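PDB 5H28: oxysterol-binding protein homolog 1 from Saccharomyces cerevisiae, which carries lipids, sterols among them, between membranes through the cytosol, and is targeted to the nucleus-vacuole junction by its ankyrin repeats, the part present here. Local coordinates for residues 80-85 with 116-121; 36-41 with 73-78. One frame throughout, in Å; residues are numbered along the deposited sequence.

Contact 1 (80-85 with 116-121); sequences NERDSN and LNNSHL
Asn85 and Asn118 join the two loops through their backbones. Asn118 N donates to Asn85 O over 2.8 Å, and the bond is nearly straight at 171°. The same Asn85 O lies 3.3 Å from Asn117 CB, and Asn117 is buried. Asn117 holds its own loop in shape. Its CG sits between the backbone N and the carbonyl carbon (chi1 62°). This turns Asn117 OD1 back over the type I turn from Asn117 to His120, where it accepts from Leu121 N at 2.9 Å and weakly from Ser119 N. Asn117 ND2 is hydrogen-bonded to Asn87 OD1. Replacing Asn117 with an alanine would remove both amide atoms, and Leu121 N, Ser119 N and Asn87 OD1 would probably lose these partners, leaving the turn freer to shift. In this ankyrin-repeat domain, segment 80-85 lies in the loop before helix 89-95, and segment 116-121 in the loop after helix 99-106. In the first loop, Asp83 OD1 accepts from Asn85 N at 2.8 Å. That Asx turn steadies the residue whose carbonyl makes the crossing bond. The outer side is looser and exposed. Arg82 bends at chi3 (79°) and brings its guanidinium edge to Leu116 O. Arg82 NH2 donates to a lone pair of Leu116 O at 2.9 Å, and Arg82 NE adds a weak bond to the same oxygen at 3.3 Å. A water donates to Asn85 O and bonds weakly to Ser119 N.

Contact 2 (36-41 with 73-78); sequences NVQQVL and LNIHLD
Helix 35-42 faces the irregular segment 73-78 at a distance that side chains must fill: the CA atoms of Leu41 and Leu77 are 8.0 Å apart, and those of Gln38 and Ile75 are 8.4 Å apart. Leu41 and Ile75 carry most of the contact. Both direct their CB toward the opposite segment, and their side chains cross at about a right angle. Leu41 CD1 meets Ile75 CD1 end to end at 3.5 Å, closer than usual for two methyl groups. The extended chain of Ile75 explains this reach, with CG1 anti to the carbonyl carbon (chi1 -59°) and CD1 carried on outward (chi2 178°). Leu73 comes in beside this pair, running past Leu41 in the opposite direction. Its CD1 touches Leu41 CD2 at 4.1 Å. Leu77 adds a methyl group at the end of the row, where Leu77 CD2 lies 3.6 Å from Leu41 O.

The polar margin is at Gln38. Its chain bends at chi2 (-69°), which brings the amide against the tip of Ile75. Gln38 NE2 is modelled 3.0 Å from Ile75 CD1, too near for a comfortable contact, so the exact placing of the amide is doubtful. The NE2 group also makes a weak hydrogen bond to Leu32 O. A water donates to Asn74 O at 2.8 Å and weakly to Gln38 OE1, so it bridges the segments at this edge.

The contact belongs to the ankyrin-repeat region. It packs a helix against the loop that leads from helix 54-64 toward helix 89-95. Leu73 and Leu77 also rest on Trp64 of helix 54-64, and Leu77 touches Ile60. On another side of helix 35-42, Val37 and Val40 pack on Leu5 and Leu9 of helix 2-15.

How the contacts relate
Contact 2 is buried and contact 1 lies at the surface, although they bury nearly the same area. Both use the one connection between helix 54-64 and helix 89-95. Its earlier part packs back on helix 35-42 in contact 2. Its later part meets the loop after helix 99-106 in contact 1. The chemistry follows the place. Contact 2 is mainly leucine and isoleucine methyl groups, with the Gln38 amide and a water at its margin. Contact 1 depends on backbone carbonyls, asparagines and an arginine. The centres are 18 Å apart, and the hydrogen bond from Asn80 N to Asp78 OD1 spans the junction of the two segments.

Contact 1 (80-85 with 116-121)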
loop_
_atom_site.group_PDB
_atom_site.type_symbol
_atom_site.label_atom_id
_atom_site.label_comp_id
_atom_site.label_asym_id
_atom_site.label_seq_id
_atom_site.Cartn_x
_atom_site.Cartn_y
_atom_site.Cartn_z
ATOM N N ASN A 80 10.172 -0.830 2.841
ATOM C CA ASN A 80 9.360 -1.030 4.032
ATOM C C ASN A 80 9.822 -2.180 4.921
ATOM O O ASN A 80 9.030 -2.745 5.676
ATOM C CB ASN A 80 7.912 -1.238 3.601
ATOM C CG ASN A 80 7.461 -0.189 2.610
ATOM O OD1 ASN A 80 7.461 1.002 2.917
ATOM N ND2 ASN A 80 7.090 -0.620 1.409
ATOM N N GLU A 81 11.107 -2.516 4.825
ATOM C CA GLU A 81 11.709 -3.579 5.631
ATOM C C GLU A 81 11.463 -3.316 7.117
ATOM O O GLU A 81 11.669 -2.203 7.590
ATOM C CB GLU A 81 13.220 -3.611 5.379
ATOM C CG GLU A 81 14.008 -4.637 6.195
ATOM C CD GLU A 81 13.968 -6.026 5.591
ATOM O OE1 GLU A 81 13.858 -6.128 4.351
ATOM O OE2 GLU A 81 14.066 -7.015 6.352
ATOM N N ARG A 82 11.033 -4.333 7.855
ATOM C CA ARG A 82 10.802 -4.167 9.290
ATOM C C ARG A 82 11.941 -4.810 10.075
ATOM O O ARG A 82 12.326 -5.951 9.790
ATOM C CB ARG A 82 9.468 -4.811 9.700
ATOM C CG ARG A 82 8.240 -4.152 9.078
ATOM C CD ARG A 82 6.933 -4.853 9.456
ATOM N NE ARG A 82 6.435 -4.506 10.789
ATOM C CZ ARG A 82 6.392 -5.351 11.816
ATOM N NH1 ARG A 82 6.827 -6.595 11.672
ATOM N NH2 ARG A 82 5.883 -4.962 12.980
ATOM N N ASP A 83 12.492 -4.082 11.046
ATOM C CA ASP A 83 13.565 -4.627 11.871
ATOM C C ASP A 83 12.964 -5.420 13.033
ATOM O O ASP A 83 11.760 -5.679 13.043
ATOM C CB ASP A 83 14.507 -3.519 12.383
ATOM C CG ASP A 83 13.810 -2.472 13.240
ATOM O OD1 ASP A 83 12.761 -2.762 13.847
ATOM O OD2 ASP A 83 14.348 -1.343 13.325
ATOM N N SER A 84 13.788 -5.806 14.002
ATOM C CA SER A 84 13.293 -6.595 15.127
ATOM C C SER A 84 12.255 -5.889 15.999
ATOM O O SER A 84 11.566 -6.540 16.784
ATOM C CB SER A 84 14.458 -7.086 15.991
ATOM O OG SER A 84 15.161 -6.011 16.578
ATOM N N ASN A 85 12.154 -4.567 15.876
ATOM C CA ASN A 85 11.165 -3.799 16.634
ATOM C C ASN A 85 9.941 -3.546 15.762
ATOM O O ASN A 85 8.968 -2.929 16.201
ATOM C CB ASN A 85 11.728 -2.441 17.075
ATOM C CG ASN A 85 12.516 -2.527 18.364
ATOM O OD1 ASN A 85 12.178 -3.302 19.256
ATOM N ND2 ASN A 85 13.560 -1.712 18.478
ATOM N N LEU A 116 2.863 -0.849 10.866
ATOM C CA LEU A 116 2.872 -0.681 12.316
ATOM C C LEU A 116 4.059 -1.437 12.897
ATOM O O LEU A 116 4.370 -2.538 12.445
ATOM C CB LEU A 116 1.579 -1.241 12.925
ATOM C CG LEU A 116 0.264 -0.676 12.389
ATOM C CD1 LEU A 116 -0.913 -1.426 12.999
ATOM C CD2 LEU A 116 0.188 0.799 12.705
ATOM N N ASN A 117 4.737 -0.845 13.877
ATOM C CA ASN A 117 5.855 -1.543 14.502
ATOM C C ASN A 117 5.289 -2.422 15.622
ATOM O O ASN A 117 4.068 -2.517 15.771
ATOM C CB ASN A 117 6.927 -0.560 15.024
ATOM C CG ASN A 117 6.415 0.383 16.100
ATOM O OD1 ASN A 117 5.346 0.182 16.666
ATOM N ND2 ASN A 117 7.200 1.419 16.398
ATOM N N ASN A 118 6.153 -3.072 16.394
ATOM C CA ASN A 118 5.682 -3.960 17.460
ATOM C C ASN A 118 4.846 -3.271 18.528
ATOM O O ASN A 118 4.034 -3.919 19.196
ATOM C CB ASN A 118 6.858 -4.692 18.116
ATOM C CG ASN A 118 7.506 -5.706 17.189
ATOM O OD1 ASN A 118 8.388 -6.461 17.599
ATOM N ND2 ASN A 118 7.072 -5.727 15.935
ATOM N N SER A 119 5.041 -1.965 18.691
ATOM C CA SER A 119 4.280 -1.189 19.667
ATOM C C SER A 119 2.985 -0.659 19.051
ATOM O O SER A 119 2.288 0.155 19.654
ATOM C CB SER A 119 5.115 -0.020 20.201
ATOM O OG SER A 119 6.071 -0.465 21.151
ATOM N N HIS A 120 2.681 -1.134 17.845
ATOM C CA HIS A 120 1.473 -0.758 17.113
ATOM C C HIS A 120 1.459 0.702 16.661
ATOM O O HIS A 120 0.400 1.316 16.531
ATOM C CB HIS A 120 0.237 -1.071 17.968
ATOM C CG HIS A 120 0.242 -2.458 18.536
ATOM N ND1 HIS A 120 0.449 -2.718 19.875
ATOM C CD2 HIS A 120 0.107 -3.665 17.936
ATOM C CE1 HIS A 120 0.442 -4.024 20.073
ATOM N NE2 HIS A 120 0.235 -4.622 18.913
ATOM N N LEU A 121 2.643 1.240 16.392
ATOM C CA LEU A 121 2.762 2.627 15.966
ATOM C C LEU A 121 3.143 2.797 14.506
ATOM O O LEU A 121 3.930 2.017 13.961
ATOM C CB LEU A 121 3.813 3.343 16.816
ATOM C CG LEU A 121 3.537 3.454 18.314
ATOM C CD1 LEU A 121 4.787 3.929 19.043
ATOM C CD2 LEU A 121 2.378 4.409 18.533
HETATM O O HOH W 1 8.286 -1.282 18.340
#

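Contact 2 (36-41 with 73-78)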
loop_
_atom_site.group_PDB
_atom_site.type_symbol
_atom_site.label_atom_id
_atom_site.label_comp_id
_atom_site.label_asym_id
_atom_site.label_seq_id
_atom_site.Cartn_x
_atom_site.Cartn_y
_atom_site.Cartn_z
ATOM N N ASN A 36 24.525 -14.052 6.968
ATOM C CA ASN A 36 24.896 -12.822 7.657
ATOM C C ASN A 36 24.972 -11.656 6.690
ATOM O O ASN A 36 24.523 -10.553 7.002
ATOM C CB ASN A 36 26.235 -12.994 8.372
ATOM C CG ASN A 36 26.189 -14.075 9.429
ATOM O OD1 ASN A 36 25.257 -14.131 10.232
ATOM N ND2 ASN A 36 27.197 -14.937 9.440
ATOM N N VAL A 37 25.547 -11.902 5.518
ATOM C CA VAL A 37 25.663 -10.873 4.496
ATOM C C VAL A 37 24.272 -10.381 4.116
ATOM O O VAL A 37 24.022 -9.180 4.062
ATOM C CB VAL A 37 26.385 -11.420 3.243
ATOM C CG1 VAL A 37 26.230 -10.459 2.071
ATOM C CG2 VAL A 37 27.864 -11.628 3.559
ATOM N N GLN A 38 23.367 -11.320 3.864
ATOM C CA GLN A 38 21.999 -10.984 3.496
ATOM C C GLN A 38 21.278 -10.215 4.600
ATOM O O GLN A 38 20.636 -9.202 4.343
ATOM C CB GLN A 38 21.209 -12.256 3.179
ATOM C CG GLN A 38 21.597 -12.935 1.880
ATOM C CD GLN A 38 21.205 -12.124 0.665
ATOM O OE1 GLN A 38 20.051 -11.721 0.524
ATOM N NE2 GLN A 38 22.162 -11.882 -0.222
ATOM N N GLN A 39 21.390 -10.697 5.831
ATOM C CA GLN A 39 20.720 -10.056 6.949
ATOM C C GLN A 39 21.158 -8.617 7.185
ATOM O O GLN A 39 20.328 -7.758 7.488
ATOM C CB GLN A 39 20.909 -10.893 8.211
ATOM C CG GLN A 39 20.131 -12.199 8.156
ATOM C CD GLN A 39 20.454 -13.131 9.299
ATOM O OE1 GLN A 39 20.389 -12.748 10.464
ATOM N NE2 GLN A 39 20.789 -14.373 8.971
ATOM N N VAL A 40 22.452 -8.348 7.051
ATOM C CA VAL A 40 22.950 -6.994 7.255
ATOM C C VAL A 40 22.550 -6.087 6.094
ATOM O O VAL A 40 22.219 -4.919 6.306
ATOM C CB VAL A 40 24.484 -6.989 7.433
ATOM C CG1 VAL A 40 25.014 -5.555 7.454
ATOM C CG2 VAL A 40 24.842 -7.685 8.740
ATOM N N LEU A 41 22.578 -6.617 4.872
ATOM C CA LEU A 41 22.189 -5.831 3.703
ATOM C C LEU A 41 20.721 -5.425 3.798
ATOM O O LEU A 41 20.357 -4.321 3.397
ATOM C CB LEU A 41 22.435 -6.617 2.410
ATOM C CG LEU A 41 23.893 -6.758 1.969
ATOM C CD1 LEU A 41 23.967 -7.666 0.750
ATOM C CD2 LEU A 41 24.478 -5.388 1.651
ATOM N N LEU A 73 24.237 -5.959 -6.653
ATOM C CA LEU A 73 23.834 -6.323 -5.299
ATOM C C LEU A 73 23.000 -7.598 -5.306
ATOM O O LEU A 73 23.052 -8.391 -4.367
ATOM C CB LEU A 73 23.027 -5.187 -4.660
ATOM C CG LEU A 73 22.834 -5.295 -3.144
ATOM C CD1 LEU A 73 24.172 -5.059 -2.458
ATOM C CD2 LEU A 73 21.805 -4.284 -2.661
ATOM N N ASN A 74 22.234 -7.784 -6.377
ATOM C CA ASN A 74 21.380 -8.954 -6.538
ATOM C C ASN A 74 20.404 -9.169 -5.392
ATOM O O ASN A 74 20.127 -10.299 -4.985
ATOM C CB ASN A 74 22.231 -10.205 -6.748
ATOM C CG ASN A 74 22.909 -10.211 -8.099
ATOM O OD1 ASN A 74 22.290 -9.881 -9.112
ATOM N ND2 ASN A 74 24.179 -10.589 -8.128
ATOM N N ILE A 75 19.885 -8.062 -4.882
ATOM C CA ILE A 75 18.906 -8.072 -3.808
ATOM C C ILE A 75 18.093 -6.807 -3.985
ATOM O O ILE A 75 18.657 -5.727 -4.151
ATOM C CB ILE A 75 19.548 -7.982 -2.406
ATOM C CG1 ILE A 75 20.507 -9.145 -2.172
ATOM C CG2 ILE A 75 18.453 -7.985 -1.346
ATOM C CD1 ILE A 75 21.213 -9.075 -0.829
ATOM N N HIS A 76 16.775 -6.928 -3.977
ATOM C CA HIS A 76 15.960 -5.735 -4.084
ATOM C C HIS A 76 15.556 -5.329 -2.681
ATOM O O HIS A 76 14.710 -5.963 -2.046
ATOM C CB HIS A 76 14.741 -5.976 -4.971
ATOM C CG HIS A 76 15.072 -5.986 -6.430
ATOM N ND1 HIS A 76 15.175 -7.148 -7.165
ATOM C CD2 HIS A 76 15.392 -4.978 -7.275
ATOM C CE1 HIS A 76 15.545 -6.853 -8.399
ATOM N NE2 HIS A 76 15.683 -5.543 -8.492
ATOM N N LEU A 77 16.203 -4.275 -2.196
ATOM C CA LEU A 77 15.942 -3.767 -0.862
ATOM C C LEU A 77 14.496 -3.334 -0.731
ATOM O O LEU A 77 13.926 -2.718 -1.638
ATOM C CB LEU A 77 16.878 -2.597 -0.555
ATOM C CG LEU A 77 18.367 -2.930 -0.685
ATOM C CD1 LEU A 77 19.190 -1.716 -0.296
ATOM C CD2 LEU A 77 18.720 -4.127 0.201
ATOM N N ASP A 78 13.904 -3.682 0.403
ATOM C CA ASP A 78 12.521 -3.356 0.700
ATOM C C ASP A 78 12.489 -2.007 1.405
ATOM O O ASP A 78 13.055 -1.845 2.486
ATOM C CB ASP A 78 11.930 -4.436 1.610
ATOM C CG ASP A 78 10.437 -4.281 1.812
ATOM O OD1 ASP A 78 9.883 -3.222 1.449
ATOM O OD2 ASP A 78 9.820 -5.226 2.344
HETATM O O HOH W 2 19.468 -12.042 -2.896
#